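Local structure of 6-phospho-alpha-glucosidase (Merdibacter massiliensis, 6VC6) at residues Q386-S389 with S390-L393; L394-A397 with Y398-S402; P17-L20 with K21-R25. The protein probably hydrolyses 6-phospho-alpha-glucosides, using bound NAD and a manganese ion as expected of family 4 glycoside hydrolases. One frame throughout, in Å; residues are numbered along the deposited sequence.

Contact 1 (Q386-S389 with S390-L393)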
loop_
_atom_site.group_PDB
_atom_site.type_symbol
_atom_site.label_atom_id
_atom_site.label_comp_id
_atom_site.label_asym_id
_atom_site.label_seq_id
_atom_site.Cartn_x
_atom_site.Cartn_y
_atom_site.Cartn_z
ATOM N N GLN A 386 -16.002 -6.487 -11.038
ATOM C CA GLN A 386 -16.322 -7.424 -9.965
ATOM C C GLN A 386 -15.618 -7.036 -8.671
ATOM O O GLN A 386 -16.217 -7.083 -7.589
ATOM C CB GLN A 386 -15.941 -8.848 -10.374
ATOM C CG GLN A 386 -16.042 -9.862 -9.241
ATOM C CD GLN A 386 -15.506 -11.229 -9.622
ATOM O OE1 GLN A 386 -14.763 -11.370 -10.593
ATOM N NE2 GLN A 386 -15.885 -12.246 -8.857
ATOM N N GLN A 387 -14.346 -6.640 -8.762
ATOM C CA GLN A 387 -13.586 -6.315 -7.561
ATOM C C GLN A 387 -14.029 -4.983 -6.970
ATOM O O GLN A 387 -14.224 -4.867 -5.753
ATOM C CB GLN A 387 -12.090 -6.298 -7.876
ATOM C CG GLN A 387 -11.215 -5.877 -6.704
ATOM C CD GLN A 387 -11.243 -6.873 -5.560
ATOM O OE1 GLN A 387 -11.569 -8.046 -5.748
ATOM N NE2 GLN A 387 -10.898 -6.409 -4.365
ATOM N N VAL A 388 -14.195 -3.960 -7.814
ATOM C CA VAL A 388 -14.575 -2.645 -7.307
ATOM C C VAL A 388 -15.988 -2.674 -6.735
ATOM O O VAL A 388 -16.319 -1.880 -5.844
ATOM C CB VAL A 388 -14.421 -1.575 -8.406
ATOM C CG1 VAL A 388 -15.572 -1.642 -9.400
ATOM C CG2 VAL A 388 -14.322 -0.188 -7.786
ATOM N N SER A 389 -16.838 -3.583 -7.218
ATOM C CA SER A 389 -18.163 -3.732 -6.627
ATOM C C SER A 389 -18.075 -4.373 -5.249
ATOM O O SER A 389 -18.801 -3.981 -4.329
ATOM C CB SER A 389 -19.063 -4.557 -7.546
ATOM O OG SER A 389 -19.165 -3.965 -8.829
ATOM N N SER A 390 -17.188 -5.358 -5.090
ATOM C CA SER A 390 -17.000 -5.983 -3.785
ATOM C C SER A 390 -16.445 -4.988 -2.774
ATOM O O SER A 390 -16.859 -4.980 -1.609
ATOM C CB SER A 390 -16.077 -7.195 -3.913
ATOM O OG SER A 390 -15.842 -7.796 -2.652
ATOM N N GLU A 391 -15.510 -4.138 -3.203
ATOM C CA GLU A 391 -14.951 -3.138 -2.299
ATOM C C GLU A 391 -15.997 -2.105 -1.900
ATOM O O GLU A 391 -16.073 -1.712 -0.730
ATOM C CB GLU A 391 -13.746 -2.459 -2.949
ATOM C CG GLU A 391 -12.630 -3.411 -3.349
ATOM C CD GLU A 391 -11.525 -2.714 -4.118
ATOM O OE1 GLU A 391 -11.719 -1.542 -4.503
ATOM O OE2 GLU A 391 -10.465 -3.336 -4.340
ATOM N N LYS A 392 -16.813 -1.655 -2.856
ATOM C CA LYS A 392 -17.822 -0.649 -2.543
ATOM C C LYS A 392 -18.933 -1.218 -1.670
ATOM O O LYS A 392 -19.519 -0.488 -0.862
ATOM C CB LYS A 392 -18.398 -0.064 -3.832
ATOM C CG LYS A 392 -17.464 0.916 -4.525
ATOM C CD LYS A 392 -17.994 1.321 -5.889
ATOM C CE LYS A 392 -17.159 2.443 -6.488
ATOM N NZ LYS A 392 -17.233 3.687 -5.671
ATOM N N LEU A 393 -19.237 -2.509 -1.814
ATOM C CA LEU A 393 -20.208 -3.135 -0.923
ATOM C C LEU A 393 -19.656 -3.280 0.489
ATOM O O LEU A 393 -20.422 -3.255 1.458
ATOM C CB LEU A 393 -20.627 -4.498 -1.473
ATOM C CG LEU A 393 -21.541 -4.492 -2.701
ATOM C CD1 LEU A 393 -21.508 -5.843 -3.398
ATOM C CD2 LEU A 393 -22.962 -4.114 -2.317
#
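Gln-387 O takes the backbone N-H of Glu-391 at 2.9 Å from O to N, one of four successive i to i+4 bonds that build the middle of the long alpha-helix 378-400. The same pair is tied a second time by its side chains: Gln-387 NE2 donates to Glu-391 OE2 over 3.1 Å, with a nearly straight N-H...O angle of 167°. The oxygen lies almost in the plane of the amide and so meets an N-H head-on, whereas the carboxylate is approached on its anti side and somewhat out of its plane. The amide and carboxylate planes stand 83° apart. The bend in the glutamine chain at chi2 (66°) swings the amide along the helix to its partner, while Glu-391 CG, set beside its own backbone N, comes to 3.2 Å from Gln-387 O, and the chain beyond it runs extended to the carboxylate. These two bonds, one of backbone and one of side chains, limit how far either group can turn. Ser-390 stands beside them, its OG bound to Ala-409 O of helix 403-412. The side chain of Glu-391 ends about 11 Å from the bound manganese ion, too far to belong to its site. One residue further along, Val-388 and Lys-392 run side by side in the same direction. The lysine CG passes 3.3 Å from Val-388 O, and the chain bends only at its last torsion, toward an NZ that binds Asp-354 O and forms a salt bridge with Glu-154. Just short of that charged end, the methylene CE of Lys-392 packs against Val-388 CG2 at 4.1 Å.

Contact 2 (L394-A397 with Y398-S402); sequences LVDA and YYEHS
Tyr-399 lies with its ring edge beside the carbonyl oxygen of Val-395, which already accepts the tyrosine N-H at 3.1 Å from O to N in the last full turn of helix 378-400. From CB the side chain sets out 3.7 Å from Val-395 O. With CG beside its own backbone N (chi1 -84°), the ring edge is led along the same oxygen, and CD2 comes within 3.2 Å of Val-395 O, near the ring plane. One face of the ring receives Tyr-398 CD2, 3.7 Å above the plane and displaced toward the rim. At the tip, OH is hydrogen-bonded to Glu-159 OE1 and to Ala-155 O. Elsewhere on this turn Asp-396 and Glu-400 point the same way, OD1 and OE1 4.3 Å apart. A water donates to Glu-400 OE1 and, weakly, to Asp-396 OD1, while Arg-158 and Lys-405 form salt bridges with the aspartate that probably ease the like-charge approach. The helix then closes: His-401 takes a positive phi of 53°, and Ser-402 N reaches back to Ala-397 O at 3.3 Å, a six-to-one bond at the helix C-terminus. Ser-402 is at once the N-cap of the next helix, its OG accepting from Lys-405 N. The turn is thus packed on several sides, with Val-395 and Tyr-399 against helix 149-159, Tyr-398 against helix 113-136, and Ala-397 against helix 403-412.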
loop_
_atom_site.group_PDB
_atom_site.type_symbol
_atom_site.label_atom_id
_atom_site.label_comp_id
_atom_site.label_asym_id
_atom_site.label_seq_id
_atom_site.Cartn_x
_atom_site.Cartn_y
_atom_site.Cartn_z
ATOM N N LEU A 394 -18.335 -3.428 0.626
ATOM C CA LEU A 394 -17.744 -3.588 1.951
ATOM C C LEU A 394 -17.845 -2.299 2.759
ATOM O O LEU A 394 -18.297 -2.311 3.910
ATOM C CB LEU A 394 -16.287 -4.031 1.829
ATOM C CG LEU A 394 -15.596 -4.310 3.164
ATOM C CD1 LEU A 394 -16.163 -5.567 3.811
ATOM C CD2 LEU A 394 -14.092 -4.424 2.982
ATOM N N VAL A 395 -17.424 -1.173 2.177
ATOM C CA VAL A 395 -17.550 0.095 2.880
ATOM C C VAL A 395 -19.007 0.531 2.970
ATOM O O VAL A 395 -19.341 1.397 3.787
ATOM C CB VAL A 395 -16.686 1.183 2.214
ATOM C CG1 VAL A 395 -15.303 0.635 1.890
ATOM C CG2 VAL A 395 -17.360 1.705 0.968
ATOM N N ASP A 396 -19.886 -0.046 2.145
ATOM C CA ASP A 396 -21.319 0.105 2.374
ATOM C C ASP A 396 -21.712 -0.482 3.723
ATOM O O ASP A 396 -22.490 0.122 4.472
ATOM C CB ASP A 396 -22.109 -0.571 1.254
ATOM C CG ASP A 396 -22.405 0.361 0.098
ATOM O OD1 ASP A 396 -21.975 1.532 0.148
ATOM O OD2 ASP A 396 -23.070 -0.080 -0.863
ATOM N N ALA A 397 -21.179 -1.663 4.048
ATOM C CA ALA A 397 -21.456 -2.278 5.342
ATOM C C ALA A 397 -20.895 -1.449 6.487
ATOM O O ALA A 397 -21.475 -1.429 7.579
ATOM C CB ALA A 397 -20.881 -3.694 5.383
ATOM N N TYR A 398 -19.772 -0.765 6.262
ATOM C CA TYR A 398 -19.209 0.095 7.299
ATOM C C TYR A 398 -20.130 1.273 7.591
ATOM O O TYR A 398 -20.381 1.605 8.756
ATOM C CB TYR A 398 -17.824 0.588 6.880
ATOM C CG TYR A 398 -17.353 1.795 7.660
ATOM C CD1 TYR A 398 -16.845 1.659 8.944
ATOM C CD2 TYR A 398 -17.421 3.071 7.113
ATOM C CE1 TYR A 398 -16.417 2.758 9.664
ATOM C CE2 TYR A 398 -16.996 4.176 7.825
ATOM C CZ TYR A 398 -16.494 4.013 9.100
ATOM O OH TYR A 398 -16.067 5.110 9.813
ATOM N N TYR A 399 -20.644 1.918 6.543
ATOM C CA TYR A 399 -21.469 3.106 6.728
ATOM C C TYR A 399 -22.883 2.768 7.183
ATOM O O TYR A 399 -23.484 3.537 7.940
ATOM C CB TYR A 399 -21.522 3.917 5.432
ATOM C CG TYR A 399 -20.351 4.854 5.249
ATOM C CD1 TYR A 399 -20.263 6.035 5.973
ATOM C CD2 TYR A 399 -19.333 4.557 4.352
ATOM C CE1 TYR A 399 -19.194 6.895 5.811
ATOM C CE2 TYR A 399 -18.261 5.411 4.182
ATOM C CZ TYR A 399 -18.196 6.578 4.914
ATOM O OH TYR A 399 -17.130 7.429 4.747
ATOM N N GLU A 400 -23.428 1.637 6.741
ATOM C CA GLU A 400 -24.808 1.277 7.031
ATOM C C GLU A 400 -24.948 0.323 8.209
ATOM O O GLU A 400 -26.077 0.006 8.594
ATOM C CB GLU A 400 -25.460 0.653 5.792
ATOM C CG GLU A 400 -25.608 1.610 4.621
ATOM C CD GLU A 400 -26.113 0.920 3.370
ATOM O OE1 GLU A 400 -25.689 1.309 2.262
ATOM O OE2 GLU A 400 -26.935 -0.013 3.496
ATOM N N HIS A 401 -23.836 -0.132 8.791
ATOM C CA HIS A 401 -23.863 -1.142 9.852
ATOM C C HIS A 401 -24.654 -2.369 9.406
ATOM O O HIS A 401 -25.479 -2.910 10.147
ATOM C CB HIS A 401 -24.432 -0.569 11.152
ATOM C CG HIS A 401 -23.642 0.572 11.711
ATOM N ND1 HIS A 401 -22.269 0.535 11.842
ATOM C CD2 HIS A 401 -24.031 1.781 12.179
ATOM C CE1 HIS A 401 -21.848 1.672 12.365
ATOM N NE2 HIS A 401 -22.897 2.446 12.578
ATOM N N SER A 402 -24.400 -2.813 8.178
ATOM C CA SER A 402 -25.220 -3.817 7.510
ATOM C C SER A 402 -24.438 -5.118 7.380
ATOM O O SER A 402 -23.452 -5.187 6.638
ATOM C CB SER A 402 -25.671 -3.315 6.140
ATOM O OG SER A 402 -26.400 -4.311 5.446
HETATM O O HOH W 1 -24.192 3.380 1.876
#

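Contact 3 (P17-L20 with K21-R25); sequences PGFL and KSFVR
Phe-23 turns one face of its ring over the carbonyl oxygen of Phe-19, with CD2 at 3.2 Å from that O, and its CZ reaches Phe-19 CD2 at 4.2 Å. Another flat group, the Arg-25 guanidinium, has Lys-21 CB 4.0 Å above one face, offset toward the rim. All belong to helix 16-25, the crossover of the beta-alpha-beta unit that joins strands 4-9 and 32-38 in the Rossmann-like NAD-binding part of the enzyme. Phe-19 O also accepts Phe-23 N at 2.9 Å, nearly in line with the C=O bond, so one oxygen serves the helix while lying over the ring. Leu-20 and Phe-23 face Leu-35 of strand 32-38, and the side chain of Phe-19 is about 8 Å from the bound NAD. On the flank facing helix 318-331, Ser-22 has OG beside its own backbone N (chi1 -67°), which aims the hydroxyl back up the helix. Replacing Ser-22 with an alanine takes away the hydroxyl and would probably leave Gly-18 O to the longer bond from the backbone N of this turn. As it stands, Gly-18 O is held twice by Ser-22, by N at 3.2 Å and by the donating OG at 2.8 Å.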
loop_
_atom_site.group_PDB
_atom_site.type_symbol
_atom_site.label_atom_id
_atom_site.label_comp_id
_atom_site.label_asym_id
_atom_site.label_seq_id
_atom_site.Cartn_x
_atom_site.Cartn_y
_atom_site.Cartn_z
ATOM N N PRO A 17 12.159 3.065 10.848
ATOM C CA PRO A 17 13.618 3.271 10.775
ATOM C C PRO A 17 14.120 3.492 9.359
ATOM O O PRO A 17 15.041 4.293 9.152
ATOM C CB PRO A 17 14.182 1.986 11.392
ATOM C CG PRO A 17 13.121 1.534 12.323
ATOM C CD PRO A 17 11.828 1.860 11.633
ATOM N N GLY A 18 13.534 2.808 8.373
ATOM C CA GLY A 18 13.895 3.069 6.991
ATOM C C GLY A 18 13.555 4.478 6.548
ATOM O O GLY A 18 14.217 5.035 5.667
ATOM N N PHE A 19 12.522 5.074 7.148
ATOM C CA PHE A 19 12.180 6.457 6.831
ATOM C C PHE A 19 13.175 7.428 7.456
ATOM O O PHE A 19 13.581 8.405 6.815
ATOM C CB PHE A 19 10.762 6.770 7.306
ATOM C CG PHE A 19 9.702 6.476 6.285
ATOM C CD1 PHE A 19 9.047 5.255 6.280
ATOM C CD2 PHE A 19 9.356 7.421 5.333
ATOM C CE1 PHE A 19 8.069 4.982 5.342
ATOM C CE2 PHE A 19 8.379 7.154 4.393
ATOM C CZ PHE A 19 7.734 5.932 4.398
ATOM N N LEU A 20 13.576 7.177 8.705
ATOM C CA LEU A 20 14.506 8.075 9.380
ATOM C C LEU A 20 15.857 8.104 8.677
ATOM O O LEU A 20 16.503 9.156 8.599
ATOM C CB LEU A 20 14.672 7.659 10.842
ATOM C CG LEU A 20 13.387 7.473 11.653
ATOM C CD1 LEU A 20 13.712 7.116 13.095
ATOM C CD2 LEU A 20 12.522 8.722 11.588
ATOM N N LYS A 21 16.302 6.957 8.159
ATOM C CA LYS A 21 17.561 6.923 7.423
ATOM C C LYS A 21 17.418 7.550 6.042
ATOM O O LYS A 21 18.385 8.108 5.513
ATOM C CB LYS A 21 18.063 5.483 7.310
ATOM C CG LYS A 21 18.527 4.889 8.631
ATOM C CD LYS A 21 18.074 3.445 8.784
ATOM C CE LYS A 21 19.192 2.473 8.454
ATOM N NZ LYS A 21 18.937 1.126 9.036
ATOM N N SER A 22 16.226 7.469 5.445
ATOM C CA SER A 22 16.004 8.105 4.152
ATOM C C SER A 22 15.959 9.622 4.284
ATOM O O SER A 22 16.481 10.340 3.423
ATOM C CB SER A 22 14.714 7.582 3.523
ATOM O OG SER A 22 14.832 6.214 3.174
ATOM N N PHE A 23 15.337 10.127 5.354
ATOM C CA PHE A 23 15.312 11.567 5.594
ATOM C C PHE A 23 16.719 12.140 5.701
ATOM O O PHE A 23 16.949 13.298 5.332
ATOM C CB PHE A 23 14.523 11.877 6.867
ATOM C CG PHE A 23 13.037 11.697 6.723
ATOM C CD1 PHE A 23 12.393 12.040 5.547
ATOM C CD2 PHE A 23 12.284 11.190 7.770
ATOM C CE1 PHE A 23 11.025 11.881 5.415
ATOM C CE2 PHE A 23 10.916 11.027 7.644
ATOM C CZ PHE A 23 10.287 11.372 6.465
ATOM N N VAL A 24 17.670 11.347 6.200
ATOM C CA VAL A 24 19.053 11.800 6.286
ATOM C C VAL A 24 19.699 11.816 4.905
ATOM O O VAL A 24 20.442 12.743 4.562
ATOM C CB VAL A 24 19.837 10.912 7.270
ATOM C CG1 VAL A 24 21.334 11.152 7.138
ATOM C CG2 VAL A 24 19.373 11.162 8.698
ATOM N N ARG A 25 19.423 10.795 4.090
ATOM C CA ARG A 25 20.062 10.698 2.781
ATOM C C ARG A 25 19.538 11.765 1.828
ATOM O O ARG A 25 20.320 12.465 1.175
ATOM C CB ARG A 25 19.856 9.299 2.201
ATOM C CG ARG A 25 20.766 8.248 2.807
ATOM C CD ARG A 25 20.152 6.864 2.726
ATOM N NE ARG A 25 20.923 5.887 3.489
ATOM C CZ ARG A 25 20.451 4.712 3.888
ATOM N NH1 ARG A 25 19.206 4.362 3.593
ATOM N NH2 ARG A 25 21.223 3.884 4.579
#

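In the fold
Contacts 1 and 2 are consecutive parts of helix 378-400, the second running past its end, with their centres 12 Å apart, whereas contact 3 lies on the other side of the chain's centre, its centre about 36 Å from that of contact 1. Contact 3 is the most buried, and its chemistry is apolar: aromatic and aliphatic groups press a crossover helix onto the NAD-binding sheet, with a serine satisfied by its own helix. Contact 1 is partly buried and mixes an amide-carboxylate bridge with lysine methylenes. Contact 2, at the helix end, is more open, and there charges, a water and a helix termination take over. Contacts 1 and 2 both pack on helix 403-412; contact 3 meets helices 42-59 and 318-331.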